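Local coordinates for protein phycocyanobilin lyase subunit beta (PDB 5N3U) that associates with subunit alpha to form a lyase and is probably required for attaching the bilin chromophore to the CpcA subunit of phycocyanin, at residues A33-I38 and L68-D73; I99-T104 and R112-G117; T141-S146 and H175-E180. One frame throughout, in Å; residues are numbered along the deposited sequence.

Contact 1: A33-I38 and L68-D73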
loop_
_atom_site.group_PDB
_atom_site.type_symbol
_atom_site.label_atom_id
_atom_site.label_comp_id
_atom_site.label_asym_id
_atom_site.label_seq_id
_atom_site.Cartn_x
_atom_site.Cartn_y
_atom_site.Cartn_z
ATOM N N ALA B 33 3.335 -29.748 4.791
ATOM C CA ALA B 33 2.454 -28.649 5.168
ATOM C C ALA B 33 3.031 -27.218 4.855
ATOM O O ALA B 33 2.336 -26.230 5.075
ATOM C CB ALA B 33 2.179 -28.748 6.663
ATOM N N ILE B 34 4.312 -27.114 4.454
ATOM C CA ILE B 34 5.001 -25.788 4.303
ATOM C C ILE B 34 4.142 -24.828 3.475
ATOM O O ILE B 34 3.809 -23.748 3.953
ATOM C CB ILE B 34 6.375 -25.855 3.589
ATOM C CG1 ILE B 34 7.364 -26.810 4.249
ATOM C CG2 ILE B 34 7.050 -24.505 3.500
ATOM C CD1 ILE B 34 7.846 -26.493 5.560
ATOM N N PRO B 35 3.753 -25.232 2.271
ATOM C CA PRO B 35 2.951 -24.255 1.500
ATOM C C PRO B 35 1.674 -23.761 2.208
ATOM O O PRO B 35 1.315 -22.592 2.121
ATOM C CB PRO B 35 2.587 -25.026 0.244
ATOM C CG PRO B 35 3.602 -26.128 0.213
ATOM C CD PRO B 35 3.727 -26.546 1.608
ATOM N N THR B 36 0.990 -24.656 2.907
ATOM C CA THR B 36 -0.178 -24.250 3.685
ATOM C C THR B 36 0.189 -23.298 4.771
ATOM O O THR B 36 -0.516 -22.319 4.992
ATOM C CB THR B 36 -0.946 -25.498 4.248
ATOM O OG1 THR B 36 -1.342 -26.297 3.137
ATOM C CG2 THR B 36 -2.222 -25.096 4.975
ATOM N N LEU B 37 1.269 -23.553 5.482
ATOM C CA LEU B 37 1.663 -22.660 6.550
ATOM C C LEU B 37 1.878 -21.257 5.943
ATOM O O LEU B 37 1.438 -20.273 6.521
ATOM C CB LEU B 37 2.919 -23.105 7.291
ATOM C CG LEU B 37 2.677 -24.396 8.185
ATOM C CD1 LEU B 37 3.961 -25.074 8.588
ATOM C CD2 LEU B 37 1.935 -24.038 9.478
ATOM N N ILE B 38 2.598 -21.205 4.820
ATOM C CA ILE B 38 2.902 -19.888 4.192
ATOM C C ILE B 38 1.572 -19.212 3.802
ATOM O O ILE B 38 1.375 -17.995 4.025
ATOM C CB ILE B 38 3.833 -20.121 3.009
ATOM C CG1 ILE B 38 5.172 -20.568 3.603
ATOM C CG2 ILE B 38 3.964 -18.844 2.163
ATOM C CD1 ILE B 38 6.000 -21.173 2.534
ATOM N N LEU B 68 11.260 -18.551 0.191
ATOM C CA LEU B 68 11.808 -17.596 -0.787
ATOM C C LEU B 68 11.026 -17.456 -2.081
ATOM O O LEU B 68 11.132 -16.399 -2.688
ATOM C CB LEU B 68 13.238 -17.894 -1.215
ATOM C CG LEU B 68 14.249 -17.856 -0.126
ATOM C CD1 LEU B 68 15.602 -18.494 -0.497
ATOM C CD2 LEU B 68 14.447 -16.501 0.390
ATOM N N THR B 69 10.327 -18.480 -2.530
ATOM C CA THR B 69 9.669 -18.481 -3.798
ATOM C C THR B 69 8.150 -18.425 -3.677
ATOM O O THR B 69 7.478 -18.451 -4.683
ATOM C CB THR B 69 10.009 -19.747 -4.610
ATOM O OG1 THR B 69 9.684 -20.904 -3.856
ATOM C CG2 THR B 69 11.515 -19.805 -4.909
ATOM N N GLN B 70 7.609 -18.332 -2.469
ATOM C CA GLN B 70 6.140 -18.179 -2.275
ATOM C C GLN B 70 5.874 -16.927 -1.455
ATOM O O GLN B 70 5.136 -16.963 -0.447
ATOM C CB GLN B 70 5.555 -19.400 -1.553
ATOM C CG GLN B 70 5.701 -20.624 -2.464
ATOM C CD GLN B 70 5.296 -21.952 -1.814
ATOM O OE1 GLN B 70 4.540 -21.989 -0.858
ATOM N NE2 GLN B 70 5.885 -23.040 -2.294
ATOM N N ILE B 71 6.511 -15.819 -1.858
ATOM C CA ILE B 71 6.314 -14.550 -1.200
ATOM C C ILE B 71 5.093 -13.894 -1.860
ATOM O O ILE B 71 4.990 -13.837 -3.088
ATOM C CB ILE B 71 7.523 -13.665 -1.292
ATOM C CG1 ILE B 71 8.603 -14.277 -0.431
ATOM C CG2 ILE B 71 7.186 -12.272 -0.757
ATOM C CD1 ILE B 71 9.922 -13.629 -0.616
ATOM N N ASP B 72 4.171 -13.405 -1.026
ATOM C CA ASP B 72 2.966 -12.749 -1.542
ATOM C C ASP B 72 3.335 -11.266 -1.867
ATOM O O ASP B 72 3.339 -10.395 -0.987
ATOM C CB ASP B 72 1.828 -12.813 -0.551
ATOM C CG ASP B 72 0.472 -12.448 -1.161
ATOM O OD1 ASP B 72 0.423 -11.715 -2.178
ATOM O OD2 ASP B 72 -0.555 -12.859 -0.568
ATOM N N ASP B 73 3.556 -11.033 -3.138
ATOM C CA ASP B 73 3.853 -9.655 -3.649
ATOM C C ASP B 73 2.664 -8.772 -3.755
ATOM O O ASP B 73 2.817 -7.658 -4.149
ATOM C CB ASP B 73 4.588 -9.723 -4.988
ATOM C CG ASP B 73 6.032 -10.209 -4.793
ATOM O OD1 ASP B 73 6.579 -9.903 -3.719
ATOM O OD2 ASP B 73 6.538 -10.936 -5.635
HETATM O O HOH W 1 2.122 -21.153 -0.006
#
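Q70 reaches across to P35 and I38 and makes all of the direct contacts here: carbons of these two residues lie against it, mainly against OE1 and the backbone O. Its chain leaves CB with CG anti to the carbonyl carbon (chi1 -66°) and then runs extended, carrying the amide over to P35. There OE1 lies 3.6 Å from P35 CA, while I38 CD1 stands 3.8 Å from the same OE1. The side chains of I38 and Q70 cross at about a right angle, and the second branch of I38 goes to the backbone, CG2 approaching Q70 O at 3.4 Å. P35 suits a place near the beginning of a helix, where a nitrogen without a hydrogen costs little.

The setting is an alpha-helical solenoid of the HEAT type: Q70 is the residue at which the chain leaves helix 64-69, and I34 turns instead to L56 and L59 of helix 46-59.

Polar contact is made through one water, which donates to P35 O at 2.7 Å and to Q70 OE1 at 2.7 Å. A glutamine is long enough to share that water with the neighbouring helix. Farther along the loop, D72 forms a salt bridge with R212 of the alpha subunit.

Contact 2: I99-T104 and R112-G117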
loop_
_atom_site.group_PDB
_atom_site.type_symbol
_atom_site.label_atom_id
_atom_site.label_comp_id
_atom_site.label_asym_id
_atom_site.label_seq_id
_atom_site.Cartn_x
_atom_site.Cartn_y
_atom_site.Cartn_z
ATOM N N ILE B 99 17.357 -8.039 1.050
ATOM C CA ILE B 99 17.848 -6.745 0.503
ATOM C C ILE B 99 16.813 -6.036 -0.337
ATOM O O ILE B 99 16.498 -4.823 -0.154
ATOM C CB ILE B 99 19.091 -6.966 -0.321
ATOM C CG1 ILE B 99 20.232 -7.234 0.602
ATOM C CG2 ILE B 99 19.383 -5.757 -1.182
ATOM C CD1 ILE B 99 21.513 -7.575 -0.163
ATOM N N ASP B 100 16.105 -6.808 -1.139
ATOM C CA ASP B 100 15.049 -6.238 -1.910
ATOM C C ASP B 100 13.954 -5.665 -1.101
ATOM O O ASP B 100 13.450 -4.602 -1.397
ATOM C CB ASP B 100 14.388 -7.328 -2.780
ATOM C CG ASP B 100 15.092 -7.496 -4.040
ATOM O OD1 ASP B 100 15.912 -6.606 -4.351
ATOM O OD2 ASP B 100 14.878 -8.510 -4.755
ATOM N N ALA B 101 13.528 -6.389 -0.096
ATOM C CA ALA B 101 12.535 -5.965 0.805
ATOM C C ALA B 101 12.917 -4.754 1.577
ATOM O O ALA B 101 12.167 -3.815 1.644
ATOM C CB ALA B 101 12.239 -7.075 1.791
ATOM N N ALA B 102 14.112 -4.724 2.119
ATOM C CA ALA B 102 14.572 -3.556 2.829
ATOM C C ALA B 102 14.703 -2.320 1.962
ATOM O O ALA B 102 14.363 -1.226 2.381
ATOM C CB ALA B 102 15.869 -3.856 3.484
ATOM N N ALA B 103 15.237 -2.481 0.764
ATOM C CA ALA B 103 15.564 -1.359 -0.119
ATOM C C ALA B 103 14.431 -0.845 -0.988
ATOM O O ALA B 103 14.396 0.366 -1.280
ATOM C CB ALA B 103 16.765 -1.745 -1.017
ATOM N N THR B 104 13.521 -1.717 -1.476
ATOM C CA THR B 104 12.560 -1.305 -2.476
ATOM C C THR B 104 11.107 -1.558 -2.149
ATOM O O THR B 104 10.232 -1.064 -2.853
ATOM C CB THR B 104 12.868 -1.892 -3.837
ATOM O OG1 THR B 104 12.842 -3.327 -3.772
ATOM C CG2 THR B 104 14.324 -1.452 -4.326
ATOM N N ARG B 112 11.115 -3.116 7.914
ATOM C CA ARG B 112 11.702 -3.185 9.208
ATOM C C ARG B 112 12.109 -4.595 9.516
ATOM O O ARG B 112 13.172 -4.812 10.134
ATOM C CB ARG B 112 10.786 -2.666 10.314
ATOM C CG ARG B 112 10.488 -1.145 10.189
ATOM C CD ARG B 112 9.678 -0.597 11.331
ATOM N NE ARG B 112 8.393 -1.270 11.436
ATOM C CZ ARG B 112 7.189 -0.690 11.220
ATOM N NH1 ARG B 112 7.070 0.600 10.919
ATOM N NH2 ARG B 112 6.124 -1.423 11.291
ATOM N N ALA B 113 11.267 -5.547 9.144
ATOM C CA ALA B 113 11.541 -6.978 9.371
ATOM C C ALA B 113 12.794 -7.411 8.624
ATOM O O ALA B 113 13.571 -8.187 9.122
ATOM C CB ALA B 113 10.334 -7.870 8.981
ATOM N N ALA B 114 12.972 -6.870 7.417
ATOM C CA ALA B 114 14.097 -7.215 6.595
ATOM C C ALA B 114 15.404 -6.590 7.147
ATOM O O ALA B 114 16.401 -7.271 7.232
ATOM C CB ALA B 114 13.819 -6.758 5.204
ATOM N N ALA B 115 15.338 -5.341 7.622
ATOM C CA ALA B 115 16.454 -4.608 8.189
ATOM C C ALA B 115 17.007 -5.342 9.400
ATOM O O ALA B 115 18.200 -5.615 9.467
ATOM C CB ALA B 115 15.998 -3.207 8.552
ATOM N N LYS B 116 16.143 -5.726 10.303
ATOM C CA LYS B 116 16.586 -6.563 11.414
ATOM C C LYS B 116 17.227 -7.837 10.953
ATOM O O LYS B 116 18.307 -8.199 11.432
ATOM C CB LYS B 116 15.460 -6.862 12.363
ATOM C CG LYS B 116 15.892 -7.595 13.643
ATOM C CD LYS B 116 14.716 -7.811 14.588
ATOM C CE LYS B 116 15.147 -8.441 15.891
ATOM N NZ LYS B 116 13.922 -8.963 16.564
ATOM N N GLY B 117 16.570 -8.548 10.054
ATOM C CA GLY B 117 17.074 -9.772 9.547
ATOM C C GLY B 117 18.446 -9.701 8.873
ATOM O O GLY B 117 19.278 -10.576 9.060
#
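D100 O, just ahead of the A101 and A102 that meet A114, is gripped twice by T104. The backbone T104 N donates to D100 O at 2.9 Å, and the hydroxyl T104 OG1 donates to D100 O at 2.8 Å from the opposite face of the carbonyl plane. A chi1 of 60° sets OG1 between the backbone N and the carbonyl carbon, turning it back along the helix; the C=O...OG1 angle is 135°. A threonine can in this way return its hydroxyl to a carbonyl one turn back.

The side chains that meet helix 108-118 are all methyl groups. A114 CB enters between two successive alanines, 3.8 Å from A101 CB and 3.9 Å from A102 CB, and also lies 3.7 Å from A102 N. Such small side chains let the axes come within 7.9 Å, with the CA atoms of A102 and A114 only 5.3 Å apart. The N-to-C directions differ by 127°, an oblique hairpin of consecutive helices as in HEAT repeats. I83 of helix 76-89 also packs on A114, and L142 and I145 of helix 130-145 cover A115. R112 points away from this seam and hydrogen-bonds S238 of an alpha subunit.

R111 supplies a polar tie beside the seam, to A102 O. Between the facing alanines themselves the attraction is that of buried methyls, short in range and without direction, and it therefore depends on close fit.

Contact 3: T141-S146 and H175-E180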
loop_
_atom_site.group_PDB
_atom_site.type_symbol
_atom_site.label_atom_id
_atom_site.label_comp_id
_atom_site.label_asym_id
_atom_site.label_seq_id
_atom_site.Cartn_x
_atom_site.Cartn_y
_atom_site.Cartn_z
ATOM N N THR B 141 23.414 -2.354 2.310
ATOM C CA THR B 141 21.996 -2.041 2.264
ATOM C C THR B 141 21.564 -1.346 3.510
ATOM O O THR B 141 20.740 -0.434 3.432
ATOM C CB THR B 141 21.164 -3.328 2.062
ATOM O OG1 THR B 141 21.373 -3.701 0.710
ATOM C CG2 THR B 141 19.679 -3.063 2.058
ATOM N N LEU B 142 22.036 -1.816 4.653
ATOM C CA LEU B 142 21.666 -1.186 5.900
ATOM C C LEU B 142 22.138 0.247 5.998
ATOM O O LEU B 142 21.436 1.098 6.550
ATOM C CB LEU B 142 22.168 -1.964 7.072
ATOM C CG LEU B 142 21.404 -3.239 7.393
ATOM C CD1 LEU B 142 22.184 -4.099 8.300
ATOM C CD2 LEU B 142 20.101 -2.943 8.078
ATOM N N LEU B 143 23.314 0.523 5.454
ATOM C CA LEU B 143 23.806 1.904 5.396
ATOM C C LEU B 143 22.930 2.750 4.516
ATOM O O LEU B 143 22.565 3.912 4.843
ATOM C CB LEU B 143 25.264 1.965 4.914
ATOM C CG LEU B 143 26.300 1.288 5.791
ATOM C CD1 LEU B 143 27.687 1.316 5.119
ATOM C CD2 LEU B 143 26.394 1.976 7.148
ATOM N N PHE B 144 22.535 2.191 3.385
ATOM C CA PHE B 144 21.615 2.905 2.537
ATOM C C PHE B 144 20.254 3.204 3.170
ATOM O O PHE B 144 19.741 4.343 3.058
ATOM C CB PHE B 144 21.514 2.159 1.206
ATOM C CG PHE B 144 20.509 2.681 0.270
ATOM C CD1 PHE B 144 20.820 3.744 -0.520
ATOM C CD2 PHE B 144 19.305 2.020 0.058
ATOM C CE1 PHE B 144 19.930 4.217 -1.420
ATOM C CE2 PHE B 144 18.356 2.539 -0.867
ATOM C CZ PHE B 144 18.691 3.606 -1.632
ATOM N N ILE B 145 19.629 2.221 3.825
ATOM C CA ILE B 145 18.284 2.525 4.350
ATOM C C ILE B 145 18.310 3.372 5.622
ATOM O O ILE B 145 17.283 3.890 6.006
ATOM C CB ILE B 145 17.404 1.277 4.549
ATOM C CG1 ILE B 145 18.012 0.323 5.552
ATOM C CG2 ILE B 145 17.256 0.562 3.210
ATOM C CD1 ILE B 145 16.999 -0.673 6.024
ATOM N N SER B 146 19.474 3.482 6.257
ATOM C CA SER B 146 19.640 4.332 7.463
ATOM C C SER B 146 19.454 5.809 7.185
ATOM O O SER B 146 19.383 6.588 8.113
ATOM C CB SER B 146 20.997 4.082 8.100
ATOM O OG SER B 146 22.028 4.721 7.352
ATOM N N HIS B 175 30.522 1.965 13.178
ATOM C CA HIS B 175 30.977 3.116 14.064
ATOM C C HIS B 175 30.831 4.444 13.429
ATOM O O HIS B 175 30.203 5.341 13.948
ATOM C CB HIS B 175 32.415 2.944 14.507
ATOM C CG HIS B 175 32.588 1.846 15.494
ATOM N ND1 HIS B 175 33.786 1.196 15.690
ATOM C CD2 HIS B 175 31.699 1.256 16.334
ATOM C CE1 HIS B 175 33.637 0.265 16.619
ATOM N NE2 HIS B 175 32.378 0.282 17.025
ATOM N N THR B 176 31.352 4.552 12.229
ATOM C CA THR B 176 31.367 5.807 11.537
ATOM C C THR B 176 29.977 6.249 11.253
ATOM O O THR B 176 29.658 7.458 11.397
ATOM C CB THR B 176 32.193 5.675 10.255
ATOM O OG1 THR B 176 33.577 5.567 10.615
ATOM C CG2 THR B 176 31.978 6.840 9.295
ATOM N N ARG B 177 29.113 5.278 10.864
ATOM C CA ARG B 177 27.808 5.676 10.440
ATOM C C ARG B 177 27.005 6.100 11.658
ATOM O O ARG B 177 26.261 7.073 11.622
ATOM C CB ARG B 177 27.134 4.537 9.675
ATOM C CG ARG B 177 25.730 4.842 9.277
ATOM C CD ARG B 177 25.634 6.024 8.411
ATOM N NE ARG B 177 24.262 6.436 8.217
ATOM C CZ ARG B 177 23.878 7.681 8.024
ATOM N NH1 ARG B 177 24.774 8.667 8.032
ATOM N NH2 ARG B 177 22.604 7.963 7.842
ATOM N N LEU B 178 27.158 5.321 12.691
ATOM C CA LEU B 178 26.473 5.551 13.907
ATOM C C LEU B 178 26.794 6.928 14.511
ATOM O O LEU B 178 25.868 7.623 14.926
ATOM C CB LEU B 178 26.798 4.449 14.889
ATOM C CG LEU B 178 26.208 3.070 14.640
ATOM C CD1 LEU B 178 26.632 2.038 15.631
ATOM C CD2 LEU B 178 24.706 3.065 14.608
ATOM N N LYS B 179 28.071 7.342 14.510
ATOM C CA LYS B 179 28.419 8.693 14.952
ATOM C C LYS B 179 27.741 9.749 14.091
ATOM O O LYS B 179 27.190 10.708 14.640
ATOM C CB LYS B 179 29.913 8.944 14.897
ATOM C CG LYS B 179 30.739 8.121 15.868
ATOM C CD LYS B 179 32.249 8.419 15.762
ATOM C CE LYS B 179 33.114 7.149 15.566
ATOM N NZ LYS B 179 33.046 6.136 16.678
ATOM N N GLU B 180 27.762 9.608 12.764
ATOM C CA GLU B 180 27.121 10.597 11.910
ATOM C C GLU B 180 25.622 10.665 12.234
ATOM O O GLU B 180 25.006 11.729 12.115
ATOM C CB GLU B 180 27.204 10.264 10.408
ATOM C CG GLU B 180 28.547 10.264 9.680
ATOM C CD GLU B 180 28.579 9.234 8.519
ATOM O OE1 GLU B 180 29.629 8.547 8.341
ATOM O OE2 GLU B 180 27.537 9.054 7.813
#
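R177 NE donates to S146 OG at 2.9 Å with an N-H...O angle of 151°, the oxygen lying at the edge of the guanidinium but tilted a little from its plane. R177 NH2 adds a weak second bond of 3.3 Å to the same S146 OG. The hydroxyl spends its own hydrogen on L143 O, at 2.7 Å, which leaves its oxygen to accept from the arginine. It is therefore engaged as donor and as acceptor, and a small residue suits this buried spot.

The aliphatic part is at van der Waals distance: L143 CD2 lies 3.6 Å from R177 CG and 3.7 Å from R177 CB, the two side chains sliding past each other in opposite directions. With CG anti to the backbone N (chi1 176°) and a bend at chi2 (60°), the arginine turns its methylenes to the leucine and its NE to the serine.

In contrast to buried S146, E180 is exposed on the solvent side. There R177 NH1 forms a salt bridge of 2.8 Å with E180 OE2, met on the anti side of the carboxylate, about one turn along the same helix. A leucine in place of R177 has no side-chain N-H, and would probably leave S146 OG without this donor and the E180 carboxylate without its mate and freer to turn.

L161 and I158 of helix 151-163 pack on L143 and L178 respectively, so that helix touches both partners, as expected in the stacked helical layers of a HEAT-type alpha solenoid.

The three contacts follow one another along the chain and along the solenoid. Contact 1 and contact 3 lie on opposite sides of the chain's centre, their own centres about 32 Å apart, while contact 2 sits only about 5 Å from that centre. Contacts 1 and 2 do not touch: their centres are about 18 Å apart and their nearest atoms about 7 Å. Contacts 2 and 3, with centres about 14 Å apart, share a packed seam, where I99 CG2 meets T141 OG1 at 3.4 Å. Alpha subunits reach all three, and two different ones reach contact 2, one at T104 and the other at R112 and K116, consistent with the association of the two subunits as a lyase.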